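Local structure of siderophore enterobactin esterase (Emericella nidulans, 6GUO) at residues Phe156-Leu161 with Phe182-Ala187; Lys178-Asp183 with Ser214-Val219. The protein hydrolyses the ester bonds of the xenosiderophore enterobactin to release its iron inside the fungal cell, acting as a homodimer. All coordinates share one frame; numbering follows the deposited sequence. Where two conformers were deposited one is given.

Contact 1: Phe156-Leu161 with Phe182-Ala187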
ATOM      1  N   PHE A 156       9.728 -20.396 -12.349  1.00 23.55           N
ATOM      2  CA  PHE A 156       9.692 -18.940 -12.197  1.00 23.04           C
ATOM      3  C   PHE A 156       9.957 -18.253 -13.526  1.00 23.23           C
ATOM      4  O   PHE A 156      10.972 -18.510 -14.158  1.00 26.25           O
ATOM      5  CB  PHE A 156      10.685 -18.471 -11.134  1.00 22.29           C
ATOM      6  CG  PHE A 156      10.222 -18.749  -9.734  1.00 21.55           C
ATOM      7  CD1 PHE A 156       9.429 -17.829  -9.059  1.00 21.20           C
ATOM      8  CD2 PHE A 156      10.530 -19.952  -9.110  1.00 20.42           C
ATOM      9  CE1 PHE A 156       8.987 -18.089  -7.772  1.00 21.34           C
ATOM     10  CE2 PHE A 156      10.085 -20.222  -7.828  1.00 20.30           C
ATOM     11  CZ  PHE A 156       9.313 -19.289  -7.154  1.00 20.32           C
ATOM     12  N   GLY A 157       9.043 -17.373 -13.928  1.00 23.26           N
ATOM     13  CA  GLY A 157       9.069 -16.754 -15.245  1.00 25.56           C
ATOM     14  C   GLY A 157       9.812 -15.438 -15.293  1.00 26.49           C
ATOM     15  O   GLY A 157      10.838 -15.324 -15.957  1.00 31.08           O
ATOM     16  N   ARG A 158       9.275 -14.447 -14.592  1.00 23.95           N
ATOM     17  CA  ARG A 158       9.801 -13.089 -14.597  1.00 23.77           C
ATOM     18  C   ARG A 158      10.208 -12.740 -13.174  1.00 21.31           C
ATOM     19  O   ARG A 158       9.473 -13.050 -12.245  1.00 19.96           O
ATOM     20  CB  ARG A 158       8.724 -12.125 -15.092  1.00 27.94           C
ATOM     21  CG  ARG A 158       9.244 -10.754 -15.479  1.00 31.99           C
ATOM     22  CD  ARG A 158       8.186  -9.926 -16.195  1.00 35.83           C
ATOM     23  NE  ARG A 158       8.123 -10.193 -17.640  1.00 39.00           N
ATOM     24  CZ  ARG A 158       7.184 -10.899 -18.283  1.00 42.24           C
ATOM     25  NH1 ARG A 158       7.272 -11.040 -19.604  1.00 45.16           N
ATOM     26  NH2 ARG A 158       6.161 -11.468 -17.646  1.00 44.84           N
ATOM     27  N   THR A 159      11.375 -12.120 -13.009  1.00 20.26           N
ATOM     28  CA  THR A 159      11.840 -11.660 -11.698  1.00 19.63           C
ATOM     29  C   THR A 159      11.991 -10.147 -11.694  1.00 18.25           C
ATOM     30  O   THR A 159      12.383  -9.548 -12.699  1.00 19.26           O
ATOM     31  CB  THR A 159      13.176 -12.305 -11.284  1.00 21.50           C
ATOM     32  OG1 THR A 159      14.193 -11.973 -12.234  1.00 22.94           O
ATOM     33  CG2 THR A 159      13.021 -13.815 -11.189  1.00 22.96           C
ATOM     34  N   ALA A 160      11.671  -9.536 -10.558  1.00 15.91           N
ATOM     35  CA  ALA A 160      11.770  -8.094 -10.399  1.00 15.01           C
ATOM     36  C   ALA A 160      12.480  -7.736  -9.104  1.00 14.01           C
ATOM     37  O   ALA A 160      12.404  -8.479  -8.122  1.00 14.24           O
ATOM     38  CB  ALA A 160      10.388  -7.468 -10.421  1.00 15.35           C
ATOM     39  N   LEU A 161      13.163  -6.595  -9.127  1.00 13.38           N
ATOM     40  CA  LEU A 161      13.773  -5.991  -7.946  1.00 14.41           C
ATOM     41  C   LEU A 161      13.148  -4.618  -7.725  1.00 14.48           C
ATOM     42  O   LEU A 161      13.195  -3.765  -8.619  1.00 14.54           O
ATOM     43  CB  LEU A 161      15.280  -5.831  -8.144  1.00 15.49           C
ATOM     44  CG  LEU A 161      16.075  -5.143  -7.018  1.00 16.49           C
ATOM     45  CD1 LEU A 161      16.004  -5.926  -5.712  1.00 16.34           C
ATOM     46  CD2 LEU A 161      17.516  -4.943  -7.456  1.00 17.33           C
ATOM     47  N   PHE A 182      18.071  -9.287 -12.744  1.00 18.19           N
ATOM     48  CA  PHE A 182      16.608  -9.309 -12.717  1.00 16.89           C
ATOM     49  C   PHE A 182      16.080  -8.905 -14.085  1.00 17.16           C
ATOM     50  O   PHE A 182      16.767  -8.217 -14.840  1.00 18.40           O
ATOM     51  CB  PHE A 182      16.073  -8.342 -11.646  1.00 16.72           C
ATOM     52  CG  PHE A 182      16.533  -8.675 -10.254  1.00 17.34           C
ATOM     53  CD1 PHE A 182      15.777  -9.512  -9.437  1.00 17.45           C
ATOM     54  CD2 PHE A 182      17.745  -8.190  -9.774  1.00 17.48           C
ATOM     55  CE1 PHE A 182      16.216  -9.840  -8.162  1.00 18.17           C
ATOM     56  CE2 PHE A 182      18.189  -8.514  -8.501  1.00 17.87           C
ATOM     57  CZ  PHE A 182      17.427  -9.344  -7.695  1.00 18.29           C
ATOM     58  N   ASP A 183      14.860  -9.323 -14.396  1.00 16.81           N
ATOM     59  CA  ASP A 183      14.204  -8.932 -15.653  1.00 17.52           C
ATOM     60  C   ASP A 183      13.718  -7.485 -15.598  1.00 17.13           C
ATOM     61  O   ASP A 183      13.809  -6.749 -16.590  1.00 17.42           O
ATOM     62  CB  ASP A 183      13.029  -9.859 -15.953  1.00 18.73           C
ATOM     63  CG  ASP A 183      13.461 -11.294 -16.127  1.00 20.53           C
ATOM     64  OD1 ASP A 183      14.292 -11.545 -17.019  1.00 23.10           O
ATOM     65  OD2 ASP A 183      12.990 -12.169 -15.369  1.00 21.16           O
ATOM     66  N   VAL A 184      13.221  -7.096 -14.423  1.00 16.08           N
ATOM     67  CA  VAL A 184      12.579  -5.804 -14.202  1.00 15.61           C
ATOM     68  C   VAL A 184      13.179  -5.138 -12.967  1.00 15.36           C
ATOM     69  O   VAL A 184      13.357  -5.783 -11.937  1.00 16.01           O
ATOM     70  CB  VAL A 184      11.063  -5.983 -13.997  1.00 15.68           C
ATOM     71  CG1 VAL A 184      10.371  -4.635 -13.821  1.00 15.84           C
ATOM     72  CG2 VAL A 184      10.461  -6.739 -15.174  1.00 15.27           C
ATOM     73  N   TYR A 185      13.487  -3.849 -13.092  1.00 14.93           N
ATOM     74  CA  TYR A 185      14.019  -3.044 -11.997  1.00 15.07           C
ATOM     75  C   TYR A 185      13.038  -1.925 -11.717  1.00 15.53           C
ATOM     76  O   TYR A 185      12.612  -1.217 -12.628  1.00 16.26           O
ATOM     77  CB  TYR A 185      15.384  -2.473 -12.360  1.00 15.52           C
ATOM     78  CG  TYR A 185      16.385  -3.550 -12.688  1.00 15.54           C
ATOM     79  CD1 TYR A 185      17.303  -3.986 -11.740  1.00 15.52           C
ATOM     80  CD2 TYR A 185      16.401  -4.153 -13.947  1.00 15.61           C
ATOM     81  CE1 TYR A 185      18.216  -4.985 -12.037  1.00 15.94           C
ATOM     82  CE2 TYR A 185      17.310  -5.151 -14.252  1.00 16.06           C
ATOM     83  CZ  TYR A 185      18.214  -5.562 -13.290  1.00 16.06           C
ATOM     84  OH  TYR A 185      19.112  -6.556 -13.589  1.00 17.78           O
ATOM     85  N   LEU A 186      12.676  -1.787 -10.452  1.00 15.36           N
ATOM     86  CA  LEU A 186      11.726  -0.784 -10.012  1.00 15.40           C
ATOM     87  C   LEU A 186      12.481   0.080  -9.014  1.00 15.20           C
ATOM     88  O   LEU A 186      12.694  -0.316  -7.870  1.00 15.39           O
ATOM     89  CB  LEU A 186      10.503  -1.462  -9.391  1.00 15.92           C
ATOM     90  CG  LEU A 186       9.806  -2.502 -10.273  1.00 16.45           C
ATOM     91  CD1 LEU A 186       8.805  -3.297  -9.454  1.00 17.16           C
ATOM     92  CD2 LEU A 186       9.116  -1.845 -11.460  1.00 16.74           C
ATOM     93  N   ALA A 187      12.934   1.237  -9.490  1.00 14.94           N
ATOM     94  CA  ALA A 187      13.736   2.164  -8.701  1.00 15.63           C
ATOM     95  C   ALA A 187      12.865   3.353  -8.304  1.00 15.59           C
ATOM     96  O   ALA A 187      12.649   4.270  -9.098  1.00 17.52           O
ATOM     97  CB  ALA A 187      14.941   2.625  -9.505  1.00 16.07           C
TER

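Contact 2: Lys178-Asp183 with Ser214-Val219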
ATOM      1  N   LYS A 178      25.123  -5.318 -13.429  1.00 24.79           N
ATOM      2  CA  LYS A 178      24.764  -6.721 -13.635  1.00 27.05           C
ATOM      3  C   LYS A 178      23.325  -6.791 -14.181  1.00 24.23           C
ATOM      4  O   LYS A 178      22.430  -7.297 -13.508  1.00 23.34           O
ATOM      5  CB  LYS A 178      24.950  -7.494 -12.315  1.00 33.06           C
ATOM      6  CG  LYS A 178      25.142  -9.001 -12.475  1.00 39.70           C
ATOM      7  CD  LYS A 178      25.750  -9.656 -11.233  1.00 47.89           C
ATOM      8  CE  LYS A 178      24.717  -9.943 -10.151  1.00 53.97           C
ATOM      9  NZ  LYS A 178      25.308 -10.603  -8.950  1.00 57.47           N
ATOM     10  N   PRO A 179      23.103  -6.276 -15.415  1.00 23.68           N
ATOM     11  CA  PRO A 179      21.739  -6.120 -15.954  1.00 23.24           C
ATOM     12  C   PRO A 179      20.902  -7.400 -16.078  1.00 22.77           C
ATOM     13  O   PRO A 179      19.673  -7.314 -16.080  1.00 23.32           O
ATOM     14  CB  PRO A 179      21.965  -5.489 -17.339  1.00 23.24           C
ATOM     15  CG  PRO A 179      23.396  -5.724 -17.660  1.00 23.48           C
ATOM     16  CD  PRO A 179      24.115  -5.751 -16.349  1.00 23.92           C
ATOM     17  N   SER A 180      21.545  -8.563 -16.176  1.00 22.57           N
ATOM     18  CA  SER A 180      20.826  -9.845 -16.201  1.00 23.30           C
ATOM     19  C   SER A 180      20.347 -10.346 -14.829  1.00 22.32           C
ATOM     20  O   SER A 180      19.646 -11.360 -14.777  1.00 23.48           O
ATOM     21  CB  SER A 180      21.688 -10.924 -16.859  1.00 24.21           C
ATOM     22  OG  SER A 180      21.998 -10.557 -18.188  1.00 28.04           O
ATOM     23  N   SER A 181      20.717  -9.655 -13.741  1.00 21.15           N
ATOM     24  CA  SER A 181      20.327 -10.034 -12.368  0.50 21.44           C
ATOM     25  C   SER A 181      18.831 -10.247 -12.217  1.00 19.92           C
ATOM     26  O   SER A 181      18.378 -11.225 -11.612  1.00 19.02           O
ATOM     27  CB  SER A 181      20.730  -8.942 -11.376  0.50 22.41           C
ATOM     28  OG  SER A 181      22.125  -8.753 -11.354  0.50 23.14           O
ATOM     29  N   PHE A 182      18.071  -9.287 -12.744  1.00 18.19           N
ATOM     30  CA  PHE A 182      16.608  -9.309 -12.717  1.00 16.89           C
ATOM     31  C   PHE A 182      16.080  -8.905 -14.085  1.00 17.16           C
ATOM     32  O   PHE A 182      16.767  -8.217 -14.840  1.00 18.40           O
ATOM     33  CB  PHE A 182      16.073  -8.342 -11.646  1.00 16.72           C
ATOM     34  CG  PHE A 182      16.533  -8.675 -10.254  1.00 17.34           C
ATOM     35  CD1 PHE A 182      15.777  -9.512  -9.437  1.00 17.45           C
ATOM     36  CD2 PHE A 182      17.745  -8.190  -9.774  1.00 17.48           C
ATOM     37  CE1 PHE A 182      16.216  -9.840  -8.162  1.00 18.17           C
ATOM     38  CE2 PHE A 182      18.189  -8.514  -8.501  1.00 17.87           C
ATOM     39  CZ  PHE A 182      17.427  -9.344  -7.695  1.00 18.29           C
ATOM     40  N   ASP A 183      14.860  -9.323 -14.396  1.00 16.81           N
ATOM     41  CA  ASP A 183      14.204  -8.932 -15.653  1.00 17.52           C
ATOM     42  C   ASP A 183      13.718  -7.485 -15.598  1.00 17.13           C
ATOM     43  O   ASP A 183      13.809  -6.749 -16.590  1.00 17.42           O
ATOM     44  CB  ASP A 183      13.029  -9.859 -15.953  1.00 18.73           C
ATOM     45  CG  ASP A 183      13.461 -11.294 -16.127  1.00 20.53           C
ATOM     46  OD1 ASP A 183      14.292 -11.545 -17.019  1.00 23.10           O
ATOM     47  OD2 ASP A 183      12.990 -12.169 -15.369  1.00 21.16           O
ATOM     48  N   SER A 214      25.750  -8.088 -23.558  1.00 67.72           N
ATOM     49  CA  SER A 214      25.074  -8.337 -24.842  1.00 68.94           C
ATOM     50  C   SER A 214      23.731  -9.052 -24.687  1.00 64.93           C
ATOM     51  O   SER A 214      22.744  -8.663 -25.315  1.00 64.19           O
ATOM     52  CB  SER A 214      25.980  -9.139 -25.786  1.00 70.86           C
ATOM     53  OG  SER A 214      26.244 -10.432 -25.271  1.00 71.21           O
ATOM     54  N   SER A 215      23.706 -10.090 -23.851  1.00 62.52           N
ATOM     55  CA  SER A 215      22.485 -10.849 -23.574  1.00 62.69           C
ATOM     56  C   SER A 215      21.792 -10.335 -22.306  1.00 61.27           C
ATOM     57  O   SER A 215      21.844 -10.966 -21.246  1.00 68.27           O
ATOM     58  CB  SER A 215      22.796 -12.346 -23.457  1.00 65.26           C
ATOM     59  OG  SER A 215      21.606 -13.105 -23.313  1.00 64.50           O
ATOM     60  N   ALA A 216      21.163  -9.171 -22.431  1.00 54.61           N
ATOM     61  CA  ALA A 216      20.308  -8.618 -21.380  1.00 47.98           C
ATOM     62  C   ALA A 216      19.322  -7.647 -22.017  1.00 45.56           C
ATOM     63  O   ALA A 216      19.719  -6.817 -22.839  1.00 43.03           O
ATOM     64  CB  ALA A 216      21.142  -7.915 -20.319  1.00 49.14           C
ATOM     65  N   HIS A 217      18.047  -7.761 -21.641  1.00 42.90           N
ATOM     66  CA  HIS A 217      16.974  -6.904 -22.166  1.00 41.27           C
ATOM     67  C   HIS A 217      16.170  -6.346 -20.993  1.00 33.21           C
ATOM     68  O   HIS A 217      14.980  -6.626 -20.858  1.00 30.06           O
ATOM     69  CB  HIS A 217      16.065  -7.700 -23.112  1.00 51.11           C
ATOM     70  CG  HIS A 217      16.806  -8.605 -24.041  1.00 62.28           C
ATOM     71  ND1 HIS A 217      17.308  -9.824 -23.640  1.00 68.63           N
ATOM     72  CD2 HIS A 217      17.139  -8.470 -25.346  1.00 68.32           C
ATOM     73  CE1 HIS A 217      17.919 -10.403 -24.658  1.00 75.91           C
ATOM     74  NE2 HIS A 217      17.828  -9.604 -25.707  1.00 74.69           N
ATOM     75  N   PRO A 218      16.823  -5.549 -20.133  1.00 28.51           N
ATOM     76  CA  PRO A 218      16.169  -5.134 -18.895  1.00 25.03           C
ATOM     77  C   PRO A 218      15.046  -4.119 -19.084  1.00 22.16           C
ATOM     78  O   PRO A 218      15.004  -3.398 -20.084  1.00 21.05           O
ATOM     79  CB  PRO A 218      17.315  -4.514 -18.093  1.00 28.05           C
ATOM     80  CG  PRO A 218      18.247  -4.003 -19.127  1.00 28.65           C
ATOM     81  CD  PRO A 218      18.185  -4.993 -20.241  1.00 29.30           C
ATOM     82  N   VAL A 219      14.152  -4.091 -18.102  1.00 19.67           N
ATOM     83  CA  VAL A 219      13.048  -3.143 -18.032  1.00 18.76           C
ATOM     84  C   VAL A 219      13.272  -2.325 -16.769  1.00 17.84           C
ATOM     85  O   VAL A 219      13.633  -2.889 -15.738  1.00 17.90           O
ATOM     86  CB  VAL A 219      11.698  -3.885 -17.971  1.00 19.76           C
ATOM     87  CG1 VAL A 219      10.543  -2.916 -17.745  1.00 19.66           C
ATOM     88  CG2 VAL A 219      11.484  -4.687 -19.250  1.00 20.60           C
TER
HETATM   89  O   HOH W   1      13.167  -7.973 -19.022  1.00 29.09           O

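Contact 1: Phe156-Leu161 with Phe182-Ala187
The Phe182 ring carries Leu161 on one face: CB of Leu161 stands 3.7 Å from the ring centroid, a CH-pi contact centred on the ring. The pair lies on one side of two neighbouring parallel strands in the alpha/beta-hydrolase sheet, joined by the beta-alpha-beta crossover through helix 166-177. CD2 of Leu161 comes near CE2 and CD2 of the same ring, while Thr159 OG1 and the carbonyl carbon of Ala160 approach it obliquely. Ile138 and Arg143 of helix 131-150 also touch the Phe182 side chain. The Tyr185 ring has CB of Phe182 over one face, offset toward the rim, and Leu161 CD2 comes to it obliquely. The short strand axes come within 4.7 Å at 21°. In this register Ala160 pairs with Val184 and Leu161 with Tyr185; Val184 O accepts from Leu161 N, and Leu161 O receives Leu186 N at 2.7 Å. On the other face of the sheet, Ala160 CB meets Val184 CB at 3.9 Å, and Leu299 of helix 288-301 packs on both residues.

Before the second strand begins, Asp183 supplies a side-chain acceptor. Its CG lies anti to the carbonyl carbon (chi1 -61°), which carries the carboxylate back toward Thr159. Thr159 O meanwhile accepts from Val184 N and, weakly, from Asp183 N, so the backbone bonds run opposite to the side-chain one. Thr159 N donates to the anti lone pair of Asp183 OD2 at 2.9 Å, with an N-H...O angle of 164°.

Contact 2: Lys178-Asp183 with Ser214-Val219
Val219 N donates to Asp183 O in the one direct backbone bond between Lys178-Asp183 and Ser214-Val219, 3.1 Å long with an N-H...O angle of 149° and the donor in the carbonyl plane. Water 1 bridges the same region, donating to Asp183 O at 2.8 Å and to His217 O at 2.9 Å. Asp183 O is thus gripped by both an amide and a water. Upstream of it, just after helix 166-177, residues Lys178 to Ser181 make a type I beta turn, closed by the bond from Ser181 N to Lys178 O.

The side-chain contact is small and mostly apolar. Ala216 CB lies 3.9 Å from Pro179 CB, and CG of Pro218 approaches the same Pro179 CB at 4.4 Å. Beside this patch, Ser180 OG lies anti to its own carbonyl carbon (chi1 -60°), a setting that brings it within 3.5 Å of Ala216 CB and into a weak hydrogen bond to the backbone O of Ser215, a poorly ordered residue. Phe213 also packs on Pro179, and Leu271 on Pro218. The arrangement is that of two connecting loops, each leading from a helix into a neighbouring parallel strand of the alpha/beta-hydrolase sheet, with Val219 beginning its strand beside Asp183.

Overall arrangement
After the earlier strands and helix 131-150, the chain enters strand 156-164, crosses through helix 166-177, and returns at 182-187, where contact 1 closes a loop of 20 intervening residues. Contact 2 starts within that loop, at Lys178, and closes a second, longer one at Val219, after strand 184-188 and helices 194-197 and 199-208. The two loops therefore overlap along the chain, sharing Phe182 and Asp183. The contact centres are 9 Å apart. Tyr185 joins them directly: its OH probably hydrogen-bonds Pro179 O at 2.7 Å, and its N probably bonds Val219 O. Together they join strands 156-164, 184-188 and 219-225, which are consecutive parallel neighbours in the sheet.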